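Local atomic coordinates of SusD-like protein BACOVA_02651 (Bacteroides ovatus, PDB entry 5E75), a protein that binds polysaccharide at the cell surface and probably captures xyloglucan before its transport into the periplasm for degradation. Residues Q290-A295 / N301-T306; V363-A368 / V413-E418; N388-R393 / I408-V413. All blocks are in the same frame, centred on the assembly; numbering follows the deposited sequence.

Contact 1. Residues Q290-A295 / N301-T306; sequences QQYELA and NATFFT
Tyr292 carries this contact for residues 290-295, reaching across to Thr303 and Phe304 on and after helix 297-303. The chain leads up to it through the last residues of helix 286-291, where the backbone O of Gln291 accepts a hydrogen bond from Arg409 and so ties this end to helix 404-415 of the helical SusD-family fold. At Tyr292 the phenol points across the gap between the two segments. Its OH lies 3.4 Å from Thr303 CG2 and 3.6 Å from Phe304 CE2, so the hydroxyl meets a methyl and an aromatic carbon, and no direct hydrogen bond forms across the segments. Lower on the ring, Tyr292 CE2 packs 4.2 Å from Phe304 CD2. The polar need is met by a water in the plane of the phenol ring, 2.6 Å from Tyr292 OH. That water donates to Thr303 OG1 over 2.7 Å, while the same OG1 is bonded to the carbonyl of Arg299, one helical turn earlier. With OG1 turned beside its own backbone N (chi1 -53°), Thr303 sends CG2 the other way, over one face of the Phe304 ring near its rim. One step beyond Tyr292, Glu293 turns to a different neighbour, helix 382-393. Threonine suits its place because its two branches do separate work, and tyrosine because it adds a polar end to an aromatic body. The chemistry implies that direct contacts are apolar and the polar link runs through the water, which bridges two hydroxyls that stand 3.7 Å apart (Tyr292 OH to Thr303 OG1) and do not bond each other.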
loop_
_atom_site.group_PDB
_atom_site.type_symbol
_atom_site.label_atom_id
_atom_site.label_comp_id
_atom_site.label_asym_id
_atom_site.label_seq_id
_atom_site.Cartn_x
_atom_site.Cartn_y
_atom_site.Cartn_z
ATOM N N GLN A 290 -18.170 6.753 -1.047
ATOM C CA GLN A 290 -19.185 6.661 -0.004
ATOM C C GLN A 290 -18.604 6.282 1.349
ATOM O O GLN A 290 -19.272 6.396 2.374
ATOM C CB GLN A 290 -20.267 5.655 -0.400
ATOM C CG GLN A 290 -21.139 6.141 -1.532
ATOM C CD GLN A 290 -22.033 5.054 -2.101
ATOM O OE1 GLN A 290 -21.763 3.861 -1.938
ATOM N NE2 GLN A 290 -23.086 5.467 -2.805
ATOM N N GLN A 291 -17.363 5.806 1.382
ATOM C CA GLN A 291 -16.735 5.468 2.659
ATOM C C GLN A 291 -16.420 6.714 3.479
ATOM O O GLN A 291 -16.391 6.659 4.714
ATOM C CB GLN A 291 -15.440 4.657 2.475
ATOM C CG GLN A 291 -15.614 3.345 1.733
ATOM C CD GLN A 291 -16.706 2.492 2.301
ATOM O OE1 GLN A 291 -17.715 2.220 1.639
ATOM N NE2 GLN A 291 -16.536 2.077 3.527
ATOM N N TYR A 292 -16.149 7.835 2.822
ATOM C CA TYR A 292 -15.855 9.053 3.564
ATOM C C TYR A 292 -17.116 9.571 4.243
ATOM O O TYR A 292 -18.119 9.864 3.593
ATOM C CB TYR A 292 -15.269 10.136 2.654
ATOM C CG TYR A 292 -14.005 9.693 1.952
ATOM C CD1 TYR A 292 -12.772 9.718 2.595
ATOM C CD2 TYR A 292 -14.056 9.220 0.649
ATOM C CE1 TYR A 292 -11.611 9.276 1.956
ATOM C CE2 TYR A 292 -12.904 8.770 0.004
ATOM C CZ TYR A 292 -11.694 8.814 0.660
ATOM O OH TYR A 292 -10.562 8.363 0.014
ATOM N N GLU A 293 -17.049 9.701 5.556
ATOM C CA GLU A 293 -18.135 10.336 6.291
ATOM C C GLU A 293 -18.251 11.780 5.835
ATOM O O GLU A 293 -17.296 12.372 5.350
ATOM C CB GLU A 293 -17.860 10.224 7.790
ATOM C CG GLU A 293 -17.888 8.754 8.244
ATOM C CD GLU A 293 -17.449 8.520 9.675
ATOM O OE1 GLU A 293 -17.580 9.433 10.503
ATOM O OE2 GLU A 293 -16.960 7.401 9.965
ATOM N N LEU A 294 -19.444 12.345 5.962
ATOM C CA LEU A 294 -19.710 13.691 5.472
ATOM C C LEU A 294 -18.705 14.711 6.002
ATOM O O LEU A 294 -18.249 15.574 5.247
ATOM C CB LEU A 294 -21.131 14.113 5.831
ATOM C CG LEU A 294 -21.593 15.486 5.341
ATOM C CD1 LEU A 294 -21.419 15.658 3.842
ATOM C CD2 LEU A 294 -23.053 15.640 5.738
ATOM N N ALA A 295 -18.324 14.571 7.269
ATOM C CA ALA A 295 -17.392 15.481 7.900
ATOM C C ALA A 295 -15.946 15.249 7.470
ATOM O O ALA A 295 -15.107 16.105 7.711
ATOM C CB ALA A 295 -17.501 15.375 9.409
ATOM N N ASN A 301 -10.605 15.043 0.236
ATOM C CA ASN A 301 -10.003 15.974 -0.728
ATOM C C ASN A 301 -8.548 15.639 -1.033
ATOM O O ASN A 301 -8.076 15.845 -2.173
ATOM C CB ASN A 301 -10.066 17.430 -0.223
ATOM C CG ASN A 301 -11.436 18.037 -0.319
ATOM O OD1 ASN A 301 -12.316 17.529 -1.006
ATOM N ND2 ASN A 301 -11.625 19.156 0.384
ATOM N N ALA A 302 -7.812 15.155 -0.028
ATOM C CA ALA A 302 -6.417 14.809 -0.254
ATOM C C ALA A 302 -6.261 13.531 -1.063
ATOM O O ALA A 302 -5.163 13.199 -1.496
ATOM C CB ALA A 302 -5.669 14.681 1.073
ATOM N N THR A 303 -7.349 12.792 -1.238
ATOM C CA THR A 303 -7.292 11.528 -1.966
ATOM C C THR A 303 -7.852 11.629 -3.396
ATOM O O THR A 303 -7.218 11.130 -4.349
ATOM C CB THR A 303 -7.978 10.388 -1.176
ATOM O OG1 THR A 303 -7.427 10.338 0.144
ATOM C CG2 THR A 303 -7.745 9.063 -1.834
ATOM N N PHE A 304 -9.021 12.251 -3.539
ATOM C CA PHE A 304 -9.671 12.448 -4.842
ATOM C C PHE A 304 -10.153 13.876 -4.999
ATOM O O PHE A 304 -10.655 14.470 -4.056
ATOM C CB PHE A 304 -10.903 11.534 -4.995
ATOM C CG PHE A 304 -10.591 10.080 -4.852
ATOM C CD1 PHE A 304 -9.929 9.391 -5.860
ATOM C CD2 PHE A 304 -10.937 9.405 -3.689
ATOM C CE1 PHE A 304 -9.612 8.043 -5.705
ATOM C CE2 PHE A 304 -10.637 8.068 -3.529
ATOM C CZ PHE A 304 -9.963 7.373 -4.539
ATOM N N PHE A 305 -10.042 14.400 -6.215
ATOM C CA PHE A 305 -10.707 15.652 -6.594
ATOM C C PHE A 305 -12.206 15.373 -6.699
ATOM O O PHE A 305 -12.590 14.364 -7.267
ATOM C CB PHE A 305 -10.211 16.134 -7.951
ATOM C CG PHE A 305 -8.750 16.524 -7.985
ATOM C CD1 PHE A 305 -8.326 17.731 -7.440
ATOM C CD2 PHE A 305 -7.796 15.714 -8.608
ATOM C CE1 PHE A 305 -6.999 18.111 -7.494
ATOM C CE2 PHE A 305 -6.469 16.104 -8.655
ATOM C CZ PHE A 305 -6.079 17.302 -8.108
ATOM N N THR A 306 -13.056 16.247 -6.164
ATOM C CA THR A 306 -14.482 16.213 -6.470
ATOM C C THR A 306 -14.938 17.645 -6.702
ATOM O O THR A 306 -14.264 18.583 -6.296
ATOM C CB THR A 306 -15.336 15.549 -5.366
ATOM O OG1 THR A 306 -15.150 16.231 -4.121
ATOM C CG2 THR A 306 -14.984 14.053 -5.211
HETATM O O HOH W 1 -8.308 8.036 1.345
#

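Contact 2. Residues V363-A368 / V413-E418; sequences VYLTYA and VEFGME
Glu414 OE2 is gripped by two guanidinium groups, those of Arg359 and Arg393, while the other oxygen, OE1, pairs with Arg299. This buried carboxylate is thus surrounded by positive charge, which would probably keep it ionised inside the helical, TPR-related fold of the SusD family. Here helix 360-372 packs against the C-terminal part of helix 404-415, and the carbon part of Glu414 belongs to that packing: its CB lies 4.2 Å from Leu365 CD1. The same methyl carries the main touch, 3.9 Å from Phe415 CE2. Leu365 holds its side chain stretched out at chi2 (175°), which sends CD1 forward to the far part of the phenylalanine ring; the two side chains point in opposed directions and overlap at their ends. Leucine suits the spot because it is long enough to carry one methyl, CD1, to both Glu414 CB and the Phe415 ring, with no polar atom to satisfy, and Phe387 of helix 382-393 also rests on it. One face of the Phe415 ring is occupied by Glu414 CG, offset toward the rim. A type II turn runs from Phe415 to Glu418, closed by the bond from Glu418 N to Phe415 O (3.1 Å). The turn brings the carboxylate of Glu418, itself paired with Arg359 and Lys332, round to the ring edge, where OE1 lies in the ring plane 3.8 Å from Phe415 CD1.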
loop_
_atom_site.group_PDB
_atom_site.type_symbol
_atom_site.label_atom_id
_atom_site.label_comp_id
_atom_site.label_asym_id
_atom_site.label_seq_id
_atom_site.Cartn_x
_atom_site.Cartn_y
_atom_site.Cartn_z
ATOM N N VAL A 363 0.037 1.718 12.177
ATOM C CA VAL A 363 0.343 1.054 13.433
ATOM C C VAL A 363 -0.744 1.375 14.465
ATOM O O VAL A 363 -1.135 0.492 15.233
ATOM C CB VAL A 363 1.765 1.390 13.954
ATOM C CG1 VAL A 363 2.107 0.541 15.146
ATOM C CG2 VAL A 363 2.802 1.179 12.867
ATOM N N TYR A 364 -1.236 2.613 14.469
ATOM C CA TYR A 364 -2.338 2.979 15.375
ATOM C C TYR A 364 -3.555 2.102 15.124
ATOM O O TYR A 364 -4.160 1.563 16.057
ATOM C CB TYR A 364 -2.736 4.456 15.203
ATOM C CG TYR A 364 -1.800 5.491 15.831
ATOM C CD1 TYR A 364 -0.510 5.166 16.222
ATOM C CD2 TYR A 364 -2.224 6.804 16.039
ATOM C CE1 TYR A 364 0.323 6.120 16.803
ATOM C CE2 TYR A 364 -1.398 7.740 16.606
ATOM C CZ TYR A 364 -0.127 7.404 16.986
ATOM O OH TYR A 364 0.638 8.387 17.579
ATOM N N LEU A 365 -3.949 1.975 13.864
ATOM C CA LEU A 365 -5.132 1.198 13.539
ATOM C C LEU A 365 -4.918 -0.301 13.745
ATOM O O LEU A 365 -5.835 -1.014 14.146
ATOM C CB LEU A 365 -5.616 1.489 12.102
ATOM C CG LEU A 365 -6.094 2.916 11.857
ATOM C CD1 LEU A 365 -6.424 3.122 10.398
ATOM C CD2 LEU A 365 -7.284 3.257 12.687
ATOM N N THR A 366 -3.702 -0.774 13.481
ATOM C CA THR A 366 -3.344 -2.176 13.746
ATOM C C THR A 366 -3.435 -2.500 15.232
ATOM O O THR A 366 -3.966 -3.541 15.622
ATOM C CB THR A 366 -1.924 -2.486 13.204
ATOM O OG1 THR A 366 -1.951 -2.381 11.777
ATOM C CG2 THR A 366 -1.429 -3.890 13.558
ATOM N N TYR A 367 -2.945 -1.599 16.067
ATOM C CA TYR A 367 -3.048 -1.787 17.505
ATOM C C TYR A 367 -4.525 -1.884 17.922
ATOM O O TYR A 367 -4.911 -2.784 18.677
ATOM C CB TYR A 367 -2.351 -0.626 18.220
ATOM C CG TYR A 367 -2.270 -0.724 19.734
ATOM C CD1 TYR A 367 -2.318 -1.946 20.389
ATOM C CD2 TYR A 367 -2.127 0.421 20.494
ATOM C CE1 TYR A 367 -2.243 -2.024 21.776
ATOM C CE2 TYR A 367 -2.054 0.353 21.880
ATOM C CZ TYR A 367 -2.111 -0.872 22.508
ATOM O OH TYR A 367 -2.043 -0.929 23.886
ATOM N N ALA A 368 -5.362 -0.983 17.410
ATOM C CA ALA A 368 -6.778 -1.015 17.733
ATOM C C ALA A 368 -7.411 -2.348 17.357
ATOM O O ALA A 368 -8.179 -2.936 18.128
ATOM C CB ALA A 368 -7.521 0.135 17.041
ATOM N N VAL A 413 -10.459 4.675 4.295
ATOM C CA VAL A 413 -10.371 6.113 4.129
ATOM C C VAL A 413 -9.011 6.681 4.544
ATOM O O VAL A 413 -8.562 7.664 3.970
ATOM C CB VAL A 413 -11.529 6.907 4.828
ATOM C CG1 VAL A 413 -12.894 6.536 4.267
ATOM C CG2 VAL A 413 -11.547 6.709 6.300
ATOM N N GLU A 414 -8.346 6.074 5.507
ATOM C CA GLU A 414 -7.017 6.538 5.878
ATOM C C GLU A 414 -6.014 6.252 4.767
ATOM O O GLU A 414 -5.120 7.073 4.522
ATOM C CB GLU A 414 -6.580 5.895 7.193
ATOM C CG GLU A 414 -5.233 6.385 7.717
ATOM C CD GLU A 414 -5.186 7.847 8.076
ATOM O OE1 GLU A 414 -6.252 8.463 8.334
ATOM O OE2 GLU A 414 -4.059 8.393 8.133
ATOM N N PHE A 415 -6.176 5.126 4.073
ATOM C CA PHE A 415 -5.128 4.636 3.156
ATOM C C PHE A 415 -5.535 4.589 1.685
ATOM O O PHE A 415 -4.854 3.974 0.869
ATOM C CB PHE A 415 -4.559 3.282 3.618
ATOM C CG PHE A 415 -3.962 3.351 4.972
ATOM C CD1 PHE A 415 -2.801 4.074 5.171
ATOM C CD2 PHE A 415 -4.565 2.753 6.048
ATOM C CE1 PHE A 415 -2.277 4.203 6.441
ATOM C CE2 PHE A 415 -4.034 2.854 7.305
ATOM C CZ PHE A 415 -2.897 3.581 7.497
ATOM N N GLY A 416 -6.626 5.258 1.328
ATOM C CA GLY A 416 -7.047 5.296 -0.062
ATOM C C GLY A 416 -5.950 5.797 -0.984
ATOM O O GLY A 416 -5.264 6.774 -0.674
ATOM N N MET A 417 -5.774 5.109 -2.114
ATOM C CA MET A 417 -4.766 5.479 -3.122
ATOM C C MET A 417 -3.337 5.430 -2.582
ATOM O O MET A 417 -2.445 6.071 -3.115
ATOM C CB MET A 417 -5.089 6.837 -3.774
ATOM C CG MET A 417 -6.413 6.863 -4.542
ATOM S SD MET A 417 -6.648 5.485 -5.682
ATOM C CE MET A 417 -5.095 5.523 -6.606
ATOM N N GLU A 418 -3.103 4.607 -1.564
ATOM C CA GLU A 418 -1.741 4.300 -1.100
ATOM C C GLU A 418 -1.344 2.863 -1.420
ATOM O O GLU A 418 -0.307 2.389 -0.964
ATOM C CB GLU A 418 -1.565 4.576 0.398
ATOM C CG GLU A 418 -1.616 6.060 0.690
ATOM C CD GLU A 418 -1.491 6.408 2.157
ATOM O OE1 GLU A 418 -0.534 5.951 2.839
ATOM O OE2 GLU A 418 -2.343 7.198 2.587
#

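Contact 3. Residues N388-R393 / I408-V413; sequences NRVRER and IRERRV
Bends at chi2 and chi3 steer the Arg391 chain outward and round toward Glu410, and a bend at chi2 (64°) turns the carboxylate of Glu410 to meet it. Glu410 starts with CG anti to its backbone N, a course that carries the chain straight into the gap between the helices. The meeting is a salt bridge: Arg391 NH1 donates to Glu410 OE1 at 2.9 Å, with an N-H...O angle of 157°. The acceptor lies in the guanidinium plane and is met on its syn side, from somewhat out of the carboxylate plane, but the two flat groups are turned 62° apart, so the grip is single and not a two-pronged, coplanar pair. Arg391 CD lies against one face of the carboxylate as well, 3.4 Å from each of Glu410 OE1 and OE2. Helices 382-393 and 404-415 run in roughly the same direction at this point of the helical SusD fold, with Arg391 and Glu410 at their closest approach. Glu410 OE2, which Arg391 does not bond, is paired with Arg299. Beside it stands Val390, whose CG1 comes to 4.2 Å from Glu410 OE2; a beta-branched valine is short enough to let the longer glutamate pass alongside. Arg391 has further duties, since NH1 also pairs with Glu293 and NE donates to the carbonyl of Asn397 in the loop after its helix. With an alanine in its place, Glu293 and Glu410 OE1 would probably lose a shared counter-charge, in the case of Glu410 in a buried place, and the Asn397 carbonyl its donor.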
loop_
_atom_site.group_PDB
_atom_site.type_symbol
_atom_site.label_atom_id
_atom_site.label_comp_id
_atom_site.label_asym_id
_atom_site.label_seq_id
_atom_site.Cartn_x
_atom_site.Cartn_y
_atom_site.Cartn_z
ATOM N N ASN A 388 -8.737 6.490 17.842
ATOM C CA ASN A 388 -9.333 7.811 17.905
ATOM C C ASN A 388 -8.365 8.947 17.610
ATOM O O ASN A 388 -8.805 10.039 17.222
ATOM C CB ASN A 388 -10.092 8.001 19.231
ATOM C CG ASN A 388 -11.470 7.379 19.185
ATOM O OD1 ASN A 388 -12.121 7.364 18.141
ATOM N ND2 ASN A 388 -11.926 6.872 20.312
ATOM N N ARG A 389 -7.056 8.705 17.725
ATOM C CA ARG A 389 -6.074 9.683 17.284
ATOM C C ARG A 389 -6.144 9.848 15.764
ATOM O O ARG A 389 -5.967 10.950 15.248
ATOM C CB ARG A 389 -4.654 9.281 17.698
ATOM C CG ARG A 389 -4.317 9.527 19.177
ATOM C CD ARG A 389 -4.141 11.017 19.481
ATOM N NE ARG A 389 -3.031 11.545 18.704
ATOM C CZ ARG A 389 -3.108 12.481 17.756
ATOM N NH1 ARG A 389 -4.247 13.104 17.482
ATOM N NH2 ARG A 389 -2.008 12.826 17.095
ATOM N N VAL A 390 -6.398 8.747 15.052
ATOM C CA VAL A 390 -6.532 8.817 13.596
ATOM C C VAL A 390 -7.784 9.639 13.225
ATOM O O VAL A 390 -7.756 10.490 12.321
ATOM C CB VAL A 390 -6.549 7.410 12.970
ATOM C CG1 VAL A 390 -6.747 7.494 11.459
ATOM C CG2 VAL A 390 -5.248 6.667 13.281
ATOM N N ARG A 391 -8.883 9.386 13.927
ATOM C CA ARG A 391 -10.111 10.167 13.746
ATOM C C ARG A 391 -9.858 11.653 14.031
ATOM O O ARG A 391 -10.285 12.542 13.269
ATOM C CB ARG A 391 -11.193 9.679 14.716
ATOM C CG ARG A 391 -11.565 8.198 14.621
ATOM C CD ARG A 391 -12.515 7.897 13.493
ATOM N NE ARG A 391 -13.818 8.561 13.647
ATOM C CZ ARG A 391 -14.821 8.411 12.792
ATOM N NH1 ARG A 391 -14.702 7.602 11.748
ATOM N NH2 ARG A 391 -15.972 9.055 12.984
ATOM N N GLU A 392 -9.220 11.919 15.165
ATOM C CA GLU A 392 -8.940 13.281 15.608
ATOM C C GLU A 392 -8.076 14.029 14.589
ATOM O O GLU A 392 -8.315 15.201 14.289
ATOM C CB GLU A 392 -8.241 13.244 16.967
ATOM C CG GLU A 392 -7.956 14.578 17.603
ATOM C CD GLU A 392 -7.469 14.393 19.015
ATOM O OE1 GLU A 392 -6.528 13.596 19.213
ATOM O OE2 GLU A 392 -8.063 14.998 19.939
ATOM N N ARG A 393 -7.062 13.358 14.042
ATOM C CA ARG A 393 -6.204 14.005 13.065
ATOM C C ARG A 393 -6.979 14.384 11.799
ATOM O O ARG A 393 -6.708 15.425 11.189
ATOM C CB ARG A 393 -4.999 13.109 12.737
ATOM C CG ARG A 393 -3.910 13.794 11.918
ATOM C CD ARG A 393 -4.065 13.606 10.390
ATOM N NE ARG A 393 -3.858 12.217 9.997
ATOM C CZ ARG A 393 -2.659 11.658 9.858
ATOM N NH1 ARG A 393 -1.555 12.371 10.035
ATOM N NH2 ARG A 393 -2.552 10.372 9.544
ATOM N N ILE A 408 -12.536 -1.530 9.269
ATOM C CA ILE A 408 -12.460 -1.686 7.821
ATOM C C ILE A 408 -12.678 -0.329 7.147
ATOM O O ILE A 408 -11.929 0.061 6.251
ATOM C CB ILE A 408 -13.461 -2.739 7.288
ATOM C CG1 ILE A 408 -13.054 -4.132 7.781
ATOM C CG2 ILE A 408 -13.543 -2.692 5.757
ATOM C CD1 ILE A 408 -14.143 -5.205 7.580
ATOM N N ARG A 409 -13.706 0.406 7.570
ATOM C CA ARG A 409 -14.014 1.679 6.948
ATOM C C ARG A 409 -12.901 2.671 7.203
ATOM O O ARG A 409 -12.500 3.392 6.302
ATOM C CB ARG A 409 -15.345 2.229 7.484
ATOM C CG ARG A 409 -15.854 3.468 6.761
ATOM C CD ARG A 409 -17.208 3.892 7.296
ATOM N NE ARG A 409 -17.782 4.917 6.446
ATOM C CZ ARG A 409 -19.023 5.380 6.524
ATOM N NH1 ARG A 409 -19.854 4.922 7.439
ATOM N NH2 ARG A 409 -19.424 6.299 5.666
ATOM N N GLU A 410 -12.404 2.699 8.432
ATOM C CA GLU A 410 -11.387 3.655 8.824
ATOM C C GLU A 410 -10.101 3.426 8.040
ATOM O O GLU A 410 -9.467 4.383 7.585
ATOM C CB GLU A 410 -11.109 3.611 10.335
ATOM C CG GLU A 410 -10.459 4.898 10.859
ATOM C CD GLU A 410 -11.356 6.113 10.717
ATOM O OE1 GLU A 410 -12.605 5.945 10.709
ATOM O OE2 GLU A 410 -10.816 7.233 10.623
ATOM N N ARG A 411 -9.711 2.162 7.864
ATOM C CA ARG A 411 -8.516 1.877 7.089
ATOM C C ARG A 411 -8.697 2.275 5.627
ATOM O O ARG A 411 -7.786 2.852 5.026
ATOM C CB ARG A 411 -8.115 0.408 7.216
ATOM C CG ARG A 411 -7.568 0.054 8.585
ATOM C CD ARG A 411 -7.057 -1.379 8.635
ATOM N NE ARG A 411 -5.839 -1.517 7.858
ATOM C CZ ARG A 411 -4.610 -1.293 8.311
ATOM N NH1 ARG A 411 -4.368 -1.019 9.579
ATOM N NH2 ARG A 411 -3.571 -1.407 7.489
ATOM N N ARG A 412 -9.843 1.980 5.031
ATOM C CA ARG A 412 -10.054 2.354 3.636
ATOM C C ARG A 412 -9.862 3.848 3.426
ATOM O O ARG A 412 -9.182 4.255 2.470
ATOM C CB ARG A 412 -11.434 1.907 3.136
ATOM C CG ARG A 412 -11.563 0.405 2.952
ATOM C CD ARG A 412 -12.868 -0.017 2.297
ATOM N NE ARG A 412 -12.922 0.444 0.910
ATOM C CZ ARG A 412 -14.014 0.454 0.144
ATOM N NH1 ARG A 412 -15.192 0.026 0.600
ATOM N NH2 ARG A 412 -13.932 0.929 -1.093
ATOM N N VAL A 413 -10.459 4.675 4.295
ATOM C CA VAL A 413 -10.371 6.113 4.129
ATOM C C VAL A 413 -9.011 6.681 4.544
ATOM O O VAL A 413 -8.562 7.664 3.970
ATOM C CB VAL A 413 -11.529 6.907 4.828
ATOM C CG1 VAL A 413 -12.894 6.536 4.267
ATOM C CG2 VAL A 413 -11.547 6.709 6.300
#

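In the fold
All three contacts are buried, though contact 2 lies deepest, its centre about 10 Å from the centre of the chain, while the centres of contacts 3 and 1 lie about 16 and 18 Å from that point. Contacts 2 and 3 share helix 404-415 and Val413, and contact 3 is nested inside the loop that contact 2 closes. Contact 1 packs on the same helix through Tyr292 against Val413, and is tied to contact 3 by a salt bridge. Their chemistry differs: contact 2 is carbon against carbon, contact 3 a direct charge pair, and contact 1 apolar touches with a water bridge. Arg299 links the two glutamates of helix 404-415, pairing with Glu410 and Glu414.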